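Local structure of succinate-semialdehyde dehydrogenase (Synechococcus sp., 4ITA) at residues P226-L231 / G436-L441. The protein probably oxidises succinic semialdehyde to succinate as an aldehyde dehydrogenase, with NADP(H) as its cofactor. Numbering follows the deposited sequence.
Sequences PTLLEL and GRELGL. With NDP (NADPH dihydro-nicotinamide-adenine-dinucleotide phosphate), chain C; EDO (1,2-ethanediol), chain K; EDO (1,2-ethanediol), chain Q.
Leu228 lies against the backbone of Gly436 and Arg437. Its CG sits 4.0 Å from Gly436 CA, and CD1 reaches Arg437 O at 3.6 Å. The other methyl, CD2, meets the CG of Glu438. A CB on residue 436 would run into Leu228 CG, so only a glycine fits here. Glu230 reaches the same glutamate from further along the strand. Its chain bends at chi2 (-87°), which brings OE2 to 3.4 Å from Glu438 CG. The planes of the two carboxylates are nearly parallel (15° apart), but their charged oxygens stay apart. The other oxygen, Glu230 OE1, accepts a hydrogen bond of 3.1 Å from the carboxamide N7N of the NADPH. Leu231 O takes a second, straighter bond from that nitrogen.

One water sits 2.9 Å from both Leu229 O and Gly436 O and links the segments. Arg437 NH1 also binds Gly436 O, at 2.9 Å, from above the carbonyl plane. The same guanidinium bonds Gly429 O through NH1 and, through NE, Ala450 O of the second subunit. With an alanine in place of Arg437, the carbonyls of Gly436, Gly429 and Ala450 of the second subunit would probably lose their charged donor. Behind these contacts, strand 227-230 pairs with strand 201-207 and, antiparallel, with strand 434-435. Arg141 of helix 137-149 touches both glutamates.

The chemistry divides along the strand: apolar contact and a water bridge hold the 436-438 loop to it, while Glu230 and Leu231 are likely to fix the rotation of the nicotinamide carboxamide in the cofactor pocket of this aldehyde dehydrogenase.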
ATOM      1  N   PRO A 226       4.937   2.607  -4.354  1.00  6.77           N
ATOM      2  CA  PRO A 226       3.904   2.540  -3.320  1.00  6.01           C
ATOM      3  C   PRO A 226       3.534   3.908  -2.778  1.00  6.35           C
ATOM      4  O   PRO A 226       4.357   4.838  -2.774  1.00  6.91           O
ATOM      5  CB  PRO A 226       4.560   1.693  -2.224  1.00  7.41           C
ATOM      6  CG  PRO A 226       6.034   1.936  -2.401  1.00  8.86           C
ATOM      7  CD  PRO A 226       6.236   2.090  -3.887  1.00  6.48           C
ATOM      8  N   THR A 227       2.286   4.016  -2.326  1.00  7.26           N
ATOM      9  CA  THR A 227       1.773   5.256  -1.763  1.00  8.15           C
ATOM     10  C   THR A 227       0.993   5.032  -0.483  1.00  8.49           C
ATOM     11  O   THR A 227       0.611   3.907  -0.150  1.00  7.86           O
ATOM     12  CB  THR A 227       0.852   6.002  -2.743  1.00  8.65           C
ATOM     13  OG1 THR A 227      -0.214   5.141  -3.155  1.00 10.82           O
ATOM     14  CG2 THR A 227       1.625   6.465  -3.960  1.00 11.17           C
ATOM     15  N   LEU A 228       0.759   6.132   0.222  1.00  7.09           N
ATOM     16  CA  LEU A 228      -0.116   6.178   1.377  1.00  7.64           C
ATOM     17  C   LEU A 228      -0.881   7.481   1.208  1.00  7.04           C
ATOM     18  O   LEU A 228      -0.268   8.521   0.947  1.00  8.03           O
ATOM     19  CB  LEU A 228       0.714   6.187   2.666  1.00  9.16           C
ATOM     20  CG  LEU A 228      -0.061   6.075   3.990  1.00 10.62           C
ATOM     21  CD1 LEU A 228       0.807   5.485   5.089  1.00 13.13           C
ATOM     22  CD2 LEU A 228      -0.589   7.415   4.445  1.00 13.01           C
ATOM     23  N   LEU A 229      -2.208   7.425   1.316  1.00  6.12           N
ATOM     24  CA  LEU A 229      -3.050   8.613   1.177  1.00  6.94           C
ATOM     25  C   LEU A 229      -3.878   8.845   2.427  1.00  7.21           C
ATOM     26  O   LEU A 229      -4.633   7.969   2.849  1.00  7.33           O
ATOM     27  CB  LEU A 229      -3.987   8.489  -0.027  1.00  6.81           C
ATOM     28  CG  LEU A 229      -3.366   8.400  -1.418  1.00  7.25           C
ATOM     29  CD1 LEU A 229      -4.470   8.404  -2.464  1.00  9.09           C
ATOM     30  CD2 LEU A 229      -2.418   9.559  -1.670  1.00  9.81           C
ATOM     31  N   GLU A 230      -3.728  10.031   3.005  1.00  7.67           N
ATOM     32  CA  GLU A 230      -4.501  10.476   4.152  1.00  8.26           C
ATOM     33  C   GLU A 230      -5.350  11.648   3.677  1.00  9.05           C
ATOM     34  O   GLU A 230      -4.863  12.771   3.564  1.00  7.58           O
ATOM     35  CB  GLU A 230      -3.557  10.914   5.278  1.00  9.78           C
ATOM     36  CG  GLU A 230      -2.698   9.791   5.885  1.00 10.32           C
ATOM     37  CD  GLU A 230      -3.387   9.031   7.010  1.00 11.51           C
ATOM     38  OE1 GLU A 230      -4.531   9.380   7.373  1.00 11.45           O
ATOM     39  OE2 GLU A 230      -2.772   8.075   7.538  1.00  9.82           O
ATOM     40  N   LEU A 231      -6.615  11.389   3.374  1.00  7.50           N
ATOM     41  CA  LEU A 231      -7.455  12.416   2.772  1.00  8.29           C
ATOM     42  C   LEU A 231      -8.521  12.911   3.743  1.00  8.91           C
ATOM     43  O   LEU A 231      -8.440  12.651   4.947  1.00 10.87           O
ATOM     44  CB  LEU A 231      -8.055  11.935   1.443  1.00  9.17           C
ATOM     45  CG  LEU A 231      -7.030  11.293   0.495  1.00  8.45           C
ATOM     46  CD1 LEU A 231      -7.727  10.816  -0.768  1.00  9.94           C
ATOM     47  CD2 LEU A 231      -5.851  12.240   0.147  1.00  8.10           C
ATOM     48  N   GLY A 436      -3.812   3.013   3.854  1.00  6.54           N
ATOM     49  CA  GLY A 436      -2.548   3.022   4.560  1.00  6.88           C
ATOM     50  C   GLY A 436      -2.727   3.633   5.937  1.00  6.20           C
ATOM     51  O   GLY A 436      -3.733   4.274   6.232  1.00  6.74           O
ATOM     52  N   ARG A 437      -1.750   3.402   6.802  1.00  6.67           N
ATOM     53  CA  ARG A 437      -1.827   3.878   8.183  1.00  7.59           C
ATOM     54  C   ARG A 437      -0.528   4.553   8.612  1.00  8.14           C
ATOM     55  O   ARG A 437       0.559   4.024   8.391  1.00  8.86           O
ATOM     56  CB  ARG A 437      -2.128   2.713   9.138  1.00  8.44           C
ATOM     57  CG  ARG A 437      -3.471   2.015   8.912  1.00  6.67           C
ATOM     58  CD  ARG A 437      -4.596   2.920   9.295  1.00  7.70           C
ATOM     59  NE  ARG A 437      -5.931   2.336   9.136  1.00  7.32           N
ATOM     60  CZ  ARG A 437      -6.712   2.514   8.078  1.00  7.69           C
ATOM     61  NH1 ARG A 437      -6.279   3.210   7.038  1.00  7.44           N
ATOM     62  NH2 ARG A 437      -7.925   1.977   8.054  1.00  8.75           N
ATOM     63  N   GLU A 438      -0.662   5.714   9.240  1.00  7.44           N
ATOM     64  CA  GLU A 438       0.446   6.385   9.900  1.00  8.40           C
ATOM     65  C   GLU A 438       0.388   6.034  11.380  1.00  6.59           C
ATOM     66  O   GLU A 438      -0.612   5.489  11.847  1.00  8.43           O
ATOM     67  CB  GLU A 438       0.332   7.905   9.740  1.00 10.48           C
ATOM     68  CG  GLU A 438       0.488   8.425   8.320  1.00 12.45           C
ATOM     69  CD  GLU A 438       1.935   8.554   7.901  1.00 17.59           C
ATOM     70  OE1 GLU A 438       2.774   7.752   8.375  1.00 17.74           O
ATOM     71  OE2 GLU A 438       2.224   9.470   7.100  1.00 22.03           O
ATOM     72  N   LEU A 439       1.459   6.350  12.104  1.00  7.14           N
ATOM     73  CA  LEU A 439       1.538   6.199  13.562  1.00  8.20           C
ATOM     74  C   LEU A 439       1.549   4.741  14.034  1.00  6.95           C
ATOM     75  O   LEU A 439       1.418   3.815  13.227  1.00  8.12           O
ATOM     76  CB  LEU A 439       0.448   7.018  14.266  1.00  8.38           C
ATOM     77  CG  LEU A 439       0.465   8.504  13.900  1.00  6.48           C
ATOM     78  CD1 LEU A 439      -0.628   9.254  14.640  1.00  9.42           C
ATOM     79  CD2 LEU A 439       1.834   9.116  14.187  1.00  8.88           C
ATOM     80  N   GLY A 440       1.753   4.535  15.332  1.00  8.56           N
ATOM     81  CA  GLY A 440       1.931   3.189  15.852  1.00  8.44           C
ATOM     82  C   GLY A 440       3.027   2.421  15.126  1.00  8.08           C
ATOM     83  O   GLY A 440       3.988   2.993  14.604  1.00  7.19           O
ATOM     84  N   LEU A 441       2.886   1.103  15.090  1.00 10.09           N
ATOM     85  CA  LEU A 441       3.808   0.263  14.347  1.00  7.54           C
ATOM     86  C   LEU A 441       3.689   0.544  12.852  1.00  7.79           C
ATOM     87  O   LEU A 441       4.691   0.571  12.123  1.00  8.27           O
ATOM     88  CB  LEU A 441       3.515  -1.211  14.640  1.00 10.14           C
ATOM     89  CG  LEU A 441       4.288  -2.235  13.806  1.00  9.53           C
ATOM     90  CD1 LEU A 441       5.767  -2.120  14.076  1.00 10.03           C
ATOM     91  CD2 LEU A 441       3.800  -3.650  14.099  1.00 12.61           C
TER
HETATM   92  PA  NDP C 501      -4.976  20.328  -1.120  1.00 11.54           P
HETATM   93  O1A NDP C 501      -5.155  18.906  -1.567  1.00 12.90           O
HETATM   94  O2A NDP C 501      -5.445  21.453  -1.999  1.00 17.30           O
HETATM   95  O5B NDP C 501      -3.422  20.572  -0.830  1.00 10.91           O
HETATM   96  C5B NDP C 501      -2.641  19.666  -0.042  1.00  9.11           C
HETATM   97  C4B NDP C 501      -1.229  19.535  -0.607  1.00  9.89           C
HETATM   98  O4B NDP C 501      -1.305  18.928  -1.901  1.00  8.49           O
HETATM   99  C3B NDP C 501      -0.536  20.874  -0.832  1.00  8.70           C
HETATM  100  O3B NDP C 501       0.876  20.694  -0.662  1.00  8.56           O
HETATM  101  C2B NDP C 501      -0.833  21.165  -2.290  1.00  9.36           C
HETATM  102  O2B NDP C 501       0.111  22.032  -2.903  1.00  9.57           O
HETATM  103  C1B NDP C 501      -0.677  19.782  -2.860  1.00  8.49           C
HETATM  104  N9A NDP C 501      -1.378  19.544  -4.131  1.00  9.76           N
HETATM  105  C8A NDP C 501      -2.583  20.002  -4.524  1.00 11.47           C
HETATM  106  N7A NDP C 501      -2.887  19.521  -5.752  1.00 13.11           N
HETATM  107  C5A NDP C 501      -1.875  18.728  -6.137  1.00 10.37           C
HETATM  108  C6A NDP C 501      -1.539  17.907  -7.311  1.00 12.47           C
HETATM  109  N6A NDP C 501      -2.396  17.835  -8.349  1.00 15.31           N
HETATM  110  N1A NDP C 501      -0.366  17.245  -7.294  1.00 13.85           N
HETATM  111  C2A NDP C 501       0.488  17.306  -6.264  1.00 14.43           C
HETATM  112  N3A NDP C 501       0.255  18.037  -5.164  1.00 13.42           N
HETATM  113  C4A NDP C 501      -0.888  18.746  -5.061  1.00 10.27           C
HETATM  114  O3  NDP C 501      -5.665  20.351   0.353  1.00 16.81           O
HETATM  115  PN  NDP C 501      -6.475  21.483   1.191  1.00 16.05           P
HETATM  116  O1N NDP C 501      -7.427  22.258   0.308  1.00 19.23           O
HETATM  117  O2N NDP C 501      -5.472  22.200   2.051  1.00 19.31           O
HETATM  118  O5D NDP C 501      -7.372  20.551   2.150  1.00 16.39           O
HETATM  119  C5D NDP C 501      -6.761  19.734   3.139  1.00 14.54           C
HETATM  120  C4D NDP C 501      -7.311  18.322   3.047  1.00 12.99           C
HETATM  121  O4D NDP C 501      -6.439  17.416   3.739  1.00 13.19           O
HETATM  122  C3D NDP C 501      -8.671  18.171   3.698  1.00 12.30           C
HETATM  123  O3D NDP C 501      -9.521  17.357   2.883  1.00 12.33           O
HETATM  124  C2D NDP C 501      -8.307  17.508   5.012  1.00 11.87           C
HETATM  125  O2D NDP C 501      -9.434  16.824   5.560  1.00 12.79           O
HETATM  126  C1D NDP C 501      -7.209  16.556   4.583  1.00 10.56           C
HETATM  127  N1N NDP C 501      -6.440  16.113   5.754  1.00 12.20           N
HETATM  128  C2N NDP C 501      -6.154  14.811   5.924  1.00 12.43           C
HETATM  129  C3N NDP C 501      -5.861  14.323   7.196  1.00 13.68           C
HETATM  130  C7N NDP C 501      -5.505  12.883   7.421  1.00 12.43           C
HETATM  131  O7N NDP C 501      -4.539  12.627   8.137  1.00 12.47           O
HETATM  132  N7N NDP C 501      -6.235  11.926   6.855  1.00 12.10           N
HETATM  133  C4N NDP C 501      -5.903  15.230   8.403  1.00 14.91           C
HETATM  134  C5N NDP C 501      -5.734  16.615   7.983  1.00 15.91           C
HETATM  135  C6N NDP C 501      -6.010  17.001   6.674  1.00 14.56           C
HETATM  136  P2B NDP C 501      -0.207  23.588  -3.147  1.00  8.47           P
HETATM  137  O1X NDP C 501       1.048  24.062  -3.820  1.00  9.39           O
HETATM  138  O2X NDP C 501      -1.418  23.647  -4.049  1.00 10.84           O
HETATM  139  O3X NDP C 501      -0.430  24.237  -1.815  1.00  9.39           O
HETATM  140  C1  EDO K 509      -1.423   1.433  -2.838  1.00 19.06           C
HETATM  141  O1  EDO K 509      -1.621   0.674  -1.636  1.00 22.43           O
HETATM  142  C2  EDO K 509       0.061   1.767  -3.026  1.00 20.00           C
HETATM  143  O2  EDO K 509       0.845   1.196  -1.969  1.00 22.14           O
HETATM  144  C1  EDO Q 515      -6.776   3.970  11.500  1.00 15.56           C
HETATM  145  O1  EDO Q 515      -7.272   5.165  12.083  1.00 14.85           O
HETATM  146  C2  EDO Q 515      -6.428   2.891  12.507  1.00 13.37           C
HETATM  147  O2  EDO Q 515      -5.528   1.858  12.110  1.00 22.43           O
HETATM  148  O   HOH W   1      -4.998   6.698   5.392  1.00  8.75           O